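Local atomic coordinates of putative major capsid protein (Cafeteriavirus-dependent mavirus, PDB entry 6G44), a protein that probably forms the trimeric double jelly-roll building block from which the icosahedral capsid of the virophage mavirus is assembled. Residues N152-K155 with N161-R164; V339-P344 with P350-G355; N413-A418 with P459-T464. One frame throughout, in Å; residues are numbered along the deposited sequence.

Interaction 1: N152-K155 with N161-R164; sequences NKIK and NPYR. With SO4 (sulfate ion), chain P; SO4 (sulfate ion), chain K.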
loop_
_atom_site.group_PDB
_atom_site.type_symbol
_atom_site.label_atom_id
_atom_site.label_comp_id
_atom_site.label_asym_id
_atom_site.label_seq_id
_atom_site.Cartn_x
_atom_site.Cartn_y
_atom_site.Cartn_z
ATOM N N ASN C 152 1.510 19.986 -13.268
ATOM C CA ASN C 152 1.758 20.292 -14.661
ATOM C C ASN C 152 3.238 20.562 -14.995
ATOM O O ASN C 152 3.543 20.861 -16.154
ATOM C CB ASN C 152 0.853 21.441 -15.116
ATOM C CG ASN C 152 1.302 22.795 -14.615
ATOM O OD1 ASN C 152 2.045 22.922 -13.649
ATOM N ND2 ASN C 152 0.798 23.841 -15.275
ATOM N N LYS C 153 4.123 20.466 -14.004
ATOM C CA LYS C 153 5.563 20.556 -14.191
ATOM C C LYS C 153 6.253 19.545 -13.299
ATOM O O LYS C 153 5.787 19.250 -12.179
ATOM C CB LYS C 153 6.097 21.921 -13.801
ATOM C CG LYS C 153 5.612 23.081 -14.636
ATOM C CD LYS C 153 6.471 24.285 -14.325
ATOM C CE LYS C 153 6.030 25.533 -15.054
ATOM N NZ LYS C 153 6.267 26.625 -14.097
ATOM N N ILE C 154 7.392 19.048 -13.773
ATOM C CA ILE C 154 8.225 18.096 -13.042
ATOM C C ILE C 154 9.607 18.697 -12.939
ATOM O O ILE C 154 10.139 19.196 -13.942
ATOM C CB ILE C 154 8.307 16.754 -13.808
ATOM C CG1 ILE C 154 6.948 16.063 -13.823
ATOM C CG2 ILE C 154 9.378 15.851 -13.219
ATOM C CD1 ILE C 154 6.801 14.996 -14.906
ATOM N N LYS C 155 10.202 18.692 -11.756
ATOM C CA LYS C 155 11.550 19.246 -11.543
ATOM C C LYS C 155 12.381 18.300 -10.717
ATOM O O LYS C 155 11.892 17.722 -9.736
ATOM C CB LYS C 155 11.476 20.588 -10.826
ATOM C CG LYS C 155 10.677 21.646 -11.573
ATOM C CD LYS C 155 10.785 23.035 -10.922
ATOM C CE LYS C 155 10.276 23.063 -9.485
ATOM N NZ LYS C 155 10.262 24.466 -8.962
ATOM N N ASN C 161 8.793 13.324 -8.186
ATOM C CA ASN C 161 9.448 13.410 -9.496
ATOM C C ASN C 161 9.484 12.019 -10.093
ATOM O O ASN C 161 10.308 11.201 -9.688
ATOM C CB ASN C 161 10.880 13.947 -9.329
ATOM C CG ASN C 161 11.683 13.868 -10.603
ATOM O OD1 ASN C 161 11.122 13.637 -11.679
ATOM N ND2 ASN C 161 13.018 14.039 -10.496
ATOM N N PRO C 162 8.629 11.753 -11.083
ATOM C CA PRO C 162 8.590 10.421 -11.678
ATOM C C PRO C 162 9.851 10.093 -12.496
ATOM O O PRO C 162 10.041 8.947 -12.860
ATOM C CB PRO C 162 7.354 10.459 -12.566
ATOM C CG PRO C 162 7.253 11.872 -12.970
ATOM C CD PRO C 162 7.703 12.671 -11.782
ATOM N N TYR C 163 10.732 11.074 -12.737
ATOM C CA TYR C 163 12.003 10.749 -13.415
ATOM C C TYR C 163 13.146 10.475 -12.473
ATOM O O TYR C 163 14.267 10.267 -12.923
ATOM C CB TYR C 163 12.330 11.802 -14.500
ATOM C CG TYR C 163 11.161 12.010 -15.437
ATOM C CD1 TYR C 163 10.407 10.937 -15.941
ATOM C CD2 TYR C 163 10.760 13.302 -15.821
ATOM C CE1 TYR C 163 9.293 11.136 -16.735
ATOM C CE2 TYR C 163 9.656 13.504 -16.637
ATOM C CZ TYR C 163 8.921 12.429 -17.095
ATOM O OH TYR C 163 7.795 12.557 -17.869
ATOM N N ARG C 164 12.832 10.285 -11.179
ATOM C CA ARG C 164 13.845 9.826 -10.249
ATOM C C ARG C 164 14.157 8.390 -10.783
ATOM O O ARG C 164 13.284 7.570 -11.093
ATOM C CB ARG C 164 13.232 9.661 -8.846
ATOM C CG ARG C 164 13.251 10.980 -8.066
ATOM C CD ARG C 164 12.306 11.052 -6.862
ATOM N NE ARG C 164 12.774 10.213 -5.750
ATOM C CZ ARG C 164 12.122 9.958 -4.620
ATOM N NH1 ARG C 164 10.928 10.480 -4.355
ATOM N NH2 ARG C 164 12.669 9.156 -3.728
HETATM S S SO4 P . 8.345 24.121 -5.915
HETATM O O1 SO4 P . 8.253 25.139 -6.977
HETATM O O2 SO4 P . 7.982 24.713 -4.598
HETATM O O3 SO4 P . 7.464 22.954 -6.191
HETATM O O4 SO4 P . 9.764 23.651 -5.936
HETATM S S SO4 K . 10.894 9.900 -0.345
HETATM O O1 SO4 K . 11.897 10.980 -0.168
HETATM O O2 SO4 K . 9.997 10.194 -1.507
HETATM O O3 SO4 K . 10.098 9.824 0.919
HETATM O O4 SO4 K . 11.665 8.638 -0.585
#
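I154 pushes its CG2 methyl against a polar atom, N161 OD1, only 3.2 Å away, although most of its other neighbours across the contact are carbon atoms. That oxygen is already engaged: it closes an Asx turn by accepting the backbone N of Y163 at 2.8 Å, the donor standing above the carbonyl plane. The turn overlaps a type I beta turn in which R164 N reaches N161 O at 3.1 Å. Both segments lie in the long loop between helix 136-142 and strand 183-186. With CG1 anti to the carbonyl carbon (chi1 -67°), CG2 comes closest to the asparagine oxygen and also brushes the rings, while CD1 meets P162 CG tip to tip at 3.7 Å and lies obliquely to the Y163 ring, 3.7 Å from CE2. P162 CG sits over the centre of that ring. K155 and R164 bind separate sulfates, probably from the crystallisation liquor; K155's is shared with T167 and K93 of the third subunit, R164's with R164 of the second, so subunit interfaces are near. The contact is thus joined mainly by buried hydrocarbon, while N161 OD1 serves the Asx turn, N161 ND2 donates to D94 O and Y163 OH bonds R176.

Interaction 2: V339-P344 with P350-G355; sequences VSQETP and PDQLAG. With SO4 (sulfate ion), chain B.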
loop_
_atom_site.group_PDB
_atom_site.type_symbol
_atom_site.label_atom_id
_atom_site.label_comp_id
_atom_site.label_asym_id
_atom_site.label_seq_id
_atom_site.Cartn_x
_atom_site.Cartn_y
_atom_site.Cartn_z
ATOM N N VAL C 339 -11.796 18.581 -19.330
ATOM C CA VAL C 339 -11.545 19.757 -20.157
ATOM C C VAL C 339 -10.051 19.805 -20.429
ATOM O O VAL C 339 -9.275 20.028 -19.509
ATOM C CB VAL C 339 -12.038 21.022 -19.452
ATOM C CG1 VAL C 339 -11.724 22.260 -20.308
ATOM C CG2 VAL C 339 -13.527 20.950 -19.153
ATOM N N SER C 340 -9.636 19.589 -21.686
ATOM C CA SER C 340 -8.229 19.403 -22.049
ATOM C C SER C 340 -7.672 20.640 -22.741
ATOM O O SER C 340 -8.372 21.253 -23.559
ATOM C CB SER C 340 -8.050 18.185 -22.978
ATOM O OG SER C 340 -8.233 16.953 -22.288
ATOM N N GLN C 341 -6.421 20.983 -22.435
ATOM C CA GLN C 341 -5.700 22.006 -23.198
ATOM C C GLN C 341 -5.491 21.411 -24.585
ATOM O O GLN C 341 -4.920 20.326 -24.727
ATOM C CB GLN C 341 -4.373 22.299 -22.507
ATOM C CG GLN C 341 -3.520 23.358 -23.187
ATOM C CD GLN C 341 -2.191 23.468 -22.498
ATOM O OE1 GLN C 341 -1.350 22.574 -22.613
ATOM N NE2 GLN C 341 -2.023 24.526 -21.706
ATOM N N GLU C 342 -5.976 22.083 -25.632
ATOM C CA GLU C 342 -5.921 21.489 -26.973
ATOM C C GLU C 342 -4.504 21.363 -27.530
ATOM O O GLU C 342 -4.188 20.357 -28.162
ATOM C CB GLU C 342 -6.849 22.232 -27.949
ATOM C CG GLU C 342 -8.298 21.803 -27.770
ATOM C CD GLU C 342 -9.259 22.420 -28.770
ATOM O OE1 GLU C 342 -9.583 21.779 -29.784
ATOM O OE2 GLU C 342 -9.723 23.541 -28.525
ATOM N N THR C 343 -3.670 22.366 -27.293
ATOM C CA THR C 343 -2.331 22.418 -27.867
ATOM C C THR C 343 -1.261 22.542 -26.786
ATOM O O THR C 343 -1.150 23.579 -26.131
ATOM C CB THR C 343 -2.230 23.603 -28.862
ATOM O OG1 THR C 343 -3.308 23.502 -29.798
ATOM C CG2 THR C 343 -0.888 23.577 -29.616
ATOM N N PRO C 344 -0.468 21.473 -26.586
ATOM C CA PRO C 344 0.635 21.578 -25.619
ATOM C C PRO C 344 1.637 22.660 -26.027
ATOM O O PRO C 344 1.924 22.821 -27.225
ATOM C CB PRO C 344 1.273 20.183 -25.676
ATOM C CG PRO C 344 0.157 19.288 -26.050
ATOM C CD PRO C 344 -0.649 20.080 -27.039
ATOM N N PRO C 350 4.114 17.237 -18.678
ATOM C CA PRO C 350 2.813 16.645 -18.362
ATOM C C PRO C 350 1.669 17.202 -19.198
ATOM O O PRO C 350 1.661 18.384 -19.582
ATOM C CB PRO C 350 2.621 17.032 -16.893
ATOM C CG PRO C 350 4.013 17.137 -16.349
ATOM C CD PRO C 350 4.740 17.809 -17.471
ATOM N N ASP C 351 0.704 16.352 -19.488
ATOM C CA ASP C 351 -0.547 16.815 -20.114
ATOM C C ASP C 351 -1.297 17.765 -19.179
ATOM O O ASP C 351 -1.285 17.602 -17.962
ATOM C CB ASP C 351 -1.449 15.634 -20.511
ATOM C CG ASP C 351 -1.032 14.967 -21.814
ATOM O OD1 ASP C 351 -0.306 15.564 -22.617
ATOM O OD2 ASP C 351 -1.560 13.864 -22.071
ATOM N N GLN C 352 -1.949 18.764 -19.760
ATOM C CA GLN C 352 -2.686 19.762 -19.010
ATOM C C GLN C 352 -4.190 19.642 -19.225
ATOM O O GLN C 352 -4.684 19.653 -20.365
ATOM C CB GLN C 352 -2.245 21.146 -19.453
ATOM C CG GLN C 352 -2.903 22.280 -18.693
ATOM C CD GLN C 352 -2.323 22.413 -17.306
ATOM O OE1 GLN C 352 -1.200 22.912 -17.151
ATOM N NE2 GLN C 352 -3.040 21.935 -16.307
ATOM N N LEU C 353 -4.909 19.540 -18.118
ATOM C CA LEU C 353 -6.348 19.635 -18.076
ATOM C C LEU C 353 -6.685 20.883 -17.278
ATOM O O LEU C 353 -5.841 21.432 -16.565
ATOM C CB LEU C 353 -6.970 18.419 -17.395
ATOM C CG LEU C 353 -6.529 17.046 -17.900
ATOM C CD1 LEU C 353 -7.126 15.936 -17.035
ATOM C CD2 LEU C 353 -6.923 16.812 -19.359
ATOM N N ALA C 354 -7.898 21.374 -17.475
ATOM C CA ALA C 354 -8.409 22.459 -16.658
ATOM C C ALA C 354 -8.869 21.942 -15.287
ATOM O O ALA C 354 -9.180 20.746 -15.139
ATOM C CB ALA C 354 -9.564 23.175 -17.367
ATOM N N GLY C 355 -8.944 22.855 -14.313
ATOM C CA GLY C 355 -9.520 22.529 -12.994
ATOM C C GLY C 355 -11.013 22.780 -13.059
ATOM O O GLY C 355 -11.430 23.940 -13.196
HETATM S S SO4 B . -4.223 27.214 -29.057
HETATM O O1 SO4 B . -4.238 27.684 -27.675
HETATM O O2 SO4 B . -4.992 28.135 -29.925
HETATM O O3 SO4 B . -4.842 25.862 -29.159
HETATM O O4 SO4 B . -2.810 27.132 -29.488
HETATM O O HOH W 1 -10.727 18.888 -16.698
HETATM O O HOH W 2 -1.109 19.617 -22.497
#
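Q341 and Q352 both place CG anti to their backbone N (chi1 -179° in Q341), but then diverge: the Q341 chain stays extended beyond CG, whereas Q352 bends at chi2 (75°). The first therefore carries its amide obliquely across CB and CG of the second, OE1 of Q341 lying 3.6 Å from CB of Q352, with the two amide planes 79° apart. The bend folds Q352 onto its own backbone, where NE2 donates to the carbonyl of the following residue, L353 O, at 2.9 Å with the acceptor near the amide plane; OE1 is taken by N152. NE2 of Q341 bonds E460 OE2, and water 2 joins Q341 OE1 to the backbone N of Q352. Next to this pair the backbones form a single antiparallel bridge, S340 with L353, a non-hydrogen-bonded pair flanked by two nearly straight bonds: A354 N to V339 O at 2.8 Å and Q341 N to Q352 O at 3.0 Å. It joins the end of strand 334-341 to the segment leading into strand 355-363, within the C-terminal half of the double jelly-roll. V339 CG1 packs on A354 CB at 3.8 Å. F456 of strand 448-457 touches both V339 and A354. Beyond V339, water 1 accepts from V339 N and lies 2.9 Å from A354 O, to which it can donate.

Interaction 3: N413-A418 with P459-T464; sequences NKFKEA and PEAAGT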
loop_
_atom_site.group_PDB
_atom_site.type_symbol
_atom_site.label_atom_id
_atom_site.label_comp_id
_atom_site.label_asym_id
_atom_site.label_seq_id
_atom_site.Cartn_x
_atom_site.Cartn_y
_atom_site.Cartn_z
ATOM N N ASN C 413 8.412 37.057 -13.194
ATOM C CA ASN C 413 8.831 35.635 -13.094
ATOM C C ASN C 413 7.906 34.736 -12.260
ATOM O O ASN C 413 8.107 33.512 -12.205
ATOM C CB ASN C 413 10.235 35.528 -12.481
ATOM C CG ASN C 413 11.323 36.029 -13.408
ATOM O OD1 ASN C 413 11.181 36.014 -14.634
ATOM N ND2 ASN C 413 12.429 36.464 -12.821
ATOM N N LYS C 414 6.936 35.333 -11.579
ATOM C CA LYS C 414 5.971 34.549 -10.789
ATOM C C LYS C 414 5.227 33.550 -11.652
ATOM O O LYS C 414 5.072 32.386 -11.265
ATOM C CB LYS C 414 4.973 35.451 -10.067
ATOM C CG LYS C 414 5.577 36.195 -8.889
ATOM C CD LYS C 414 4.518 36.946 -8.108
ATOM C CE LYS C 414 5.084 37.946 -7.113
ATOM N NZ LYS C 414 6.098 37.371 -6.193
ATOM N N PHE C 415 4.778 33.983 -12.827
ATOM C CA PHE C 415 4.061 33.102 -13.715
ATOM C C PHE C 415 4.920 31.921 -14.166
ATOM O O PHE C 415 4.475 30.754 -14.133
ATOM C CB PHE C 415 3.549 33.835 -14.957
ATOM C CG PHE C 415 2.897 32.913 -15.924
ATOM C CD1 PHE C 415 1.686 32.348 -15.597
ATOM C CD2 PHE C 415 3.524 32.512 -17.098
ATOM C CE1 PHE C 415 1.071 31.457 -16.438
ATOM C CE2 PHE C 415 2.913 31.608 -17.954
ATOM C CZ PHE C 415 1.679 31.077 -17.621
ATOM N N LYS C 416 6.150 32.217 -14.600
ATOM C CA LYS C 416 7.062 31.186 -15.115
ATOM C C LYS C 416 7.323 30.082 -14.079
ATOM O O LYS C 416 7.520 28.924 -14.450
ATOM C CB LYS C 416 8.387 31.836 -15.551
ATOM C CG LYS C 416 9.412 30.899 -16.174
ATOM C CD LYS C 416 10.593 31.659 -16.797
ATOM C CE LYS C 416 11.384 32.496 -15.791
ATOM N NZ LYS C 416 11.897 31.712 -14.628
ATOM N N GLU C 417 7.338 30.450 -12.807
ATOM C CA GLU C 417 7.639 29.505 -11.729
ATOM C C GLU C 417 6.416 28.800 -11.154
ATOM O O GLU C 417 6.587 27.826 -10.424
ATOM C CB GLU C 417 8.408 30.214 -10.626
ATOM C CG GLU C 417 9.771 30.701 -11.145
ATOM C CD GLU C 417 10.663 31.299 -10.088
ATOM O OE1 GLU C 417 10.508 30.955 -8.899
ATOM O OE2 GLU C 417 11.531 32.122 -10.461
ATOM N N ALA C 418 5.215 29.260 -11.483
ATOM C CA ALA C 418 4.001 28.682 -10.896
ATOM C C ALA C 418 3.775 27.274 -11.441
ATOM O O ALA C 418 3.980 26.992 -12.640
ATOM C CB ALA C 418 2.801 29.544 -11.213
ATOM N N PRO C 459 -4.584 27.507 -16.539
ATOM C CA PRO C 459 -3.310 28.001 -16.027
ATOM C C PRO C 459 -2.629 29.128 -16.806
ATOM O O PRO C 459 -1.534 29.543 -16.404
ATOM C CB PRO C 459 -2.452 26.752 -16.049
ATOM C CG PRO C 459 -2.932 26.032 -17.257
ATOM C CD PRO C 459 -4.413 26.220 -17.247
ATOM N N GLU C 460 -3.223 29.628 -17.880
ATOM C CA GLU C 460 -2.542 30.656 -18.674
ATOM C C GLU C 460 -2.409 31.992 -17.927
ATOM O O GLU C 460 -3.241 32.365 -17.107
ATOM C CB GLU C 460 -3.236 30.863 -20.024
ATOM C CG GLU C 460 -2.894 29.805 -21.066
ATOM C CD GLU C 460 -3.545 28.467 -20.789
ATOM O OE1 GLU C 460 -4.653 28.448 -20.232
ATOM O OE2 GLU C 460 -2.951 27.443 -21.164
ATOM N N ALA C 461 -1.322 32.701 -18.248
ATOM C CA ALA C 461 -1.050 34.004 -17.678
ATOM C C ALA C 461 -2.158 35.001 -17.970
ATOM O O ALA C 461 -2.869 34.910 -18.989
ATOM C CB ALA C 461 0.267 34.543 -18.232
ATOM N N ALA C 462 -2.277 35.987 -17.091
ATOM C CA ALA C 462 -3.143 37.124 -17.341
ATOM C C ALA C 462 -2.715 37.796 -18.630
ATOM O O ALA C 462 -1.518 37.941 -18.897
ATOM C CB ALA C 462 -3.080 38.117 -16.192
ATOM N N GLY C 463 -3.707 38.167 -19.428
ATOM C CA GLY C 463 -3.464 38.744 -20.754
ATOM C C GLY C 463 -3.098 37.779 -21.861
ATOM O O GLY C 463 -2.698 38.209 -22.946
ATOM N N THR C 464 -3.232 36.475 -21.606
ATOM C CA THR C 464 -3.010 35.439 -22.601
ATOM C C THR C 464 -4.177 34.451 -22.510
ATOM O O THR C 464 -4.993 34.495 -21.592
ATOM C CB THR C 464 -1.681 34.686 -22.393
ATOM O OG1 THR C 464 -1.788 33.795 -21.258
ATOM C CG2 THR C 464 -0.519 35.646 -22.151
#
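The backbones of helix 411-417 and the loop 459-464 come nearest at F415 and A461, whose CA atoms are 6.5 Å apart. The helix is weakly bonded in its last turn. The loop carries a type II beta turn from A461 to T464, with G463 at positive phi (78°), and connects strands 448-457 and 464-482 of the C-terminal jelly-roll. One aromatic side chain spans the gap. F415 holds CG anti to its N (chi1 176°), which sends the ring out from the helix towards the loop. A461 CB sits over the centre of one face in a CH-pi contact, 3.6 Å from the centroid and 8° off the normal. P459 O instead meets the ring at its edge, in plane, 3.2 Å from F415 CE1, where the partly positive aromatic hydrogen is expected to suit a carbonyl oxygen. The ring thus serves a methyl with its face and an oxygen with its edge, while Y310 also touches F415. E460 turns away, its carboxylate bonding Y468. Within the turn, A461 O accepts both T464 N at 3.1 Å and T464 OG1 at 2.7 Å, the two donors approaching from the same face of its carbonyl plane.

How the interactions relate
The three contacts follow one another in series from the N terminus, without crossing or nesting. Interaction 1 closes a short loop within the long connection between helix 136-142 and strand 183-186; interaction 2 closes the connection between strands 334-341 and 355-363; interaction 3 spans 40 residues and brings helix 411-417 to the loop after strand 448-457. They nevertheless touch in space. The glutamine side chains of interaction 2 make probable hydrogen bonds to both of its neighbours, and P350 packs on I154 of interaction 1. In the given conformer, K153 NZ approaches the carbonyl oxygens of K416 and A418, linking interaction 1 to interaction 3. The 152-155 loop is thereby tied to the C-terminal jelly-roll.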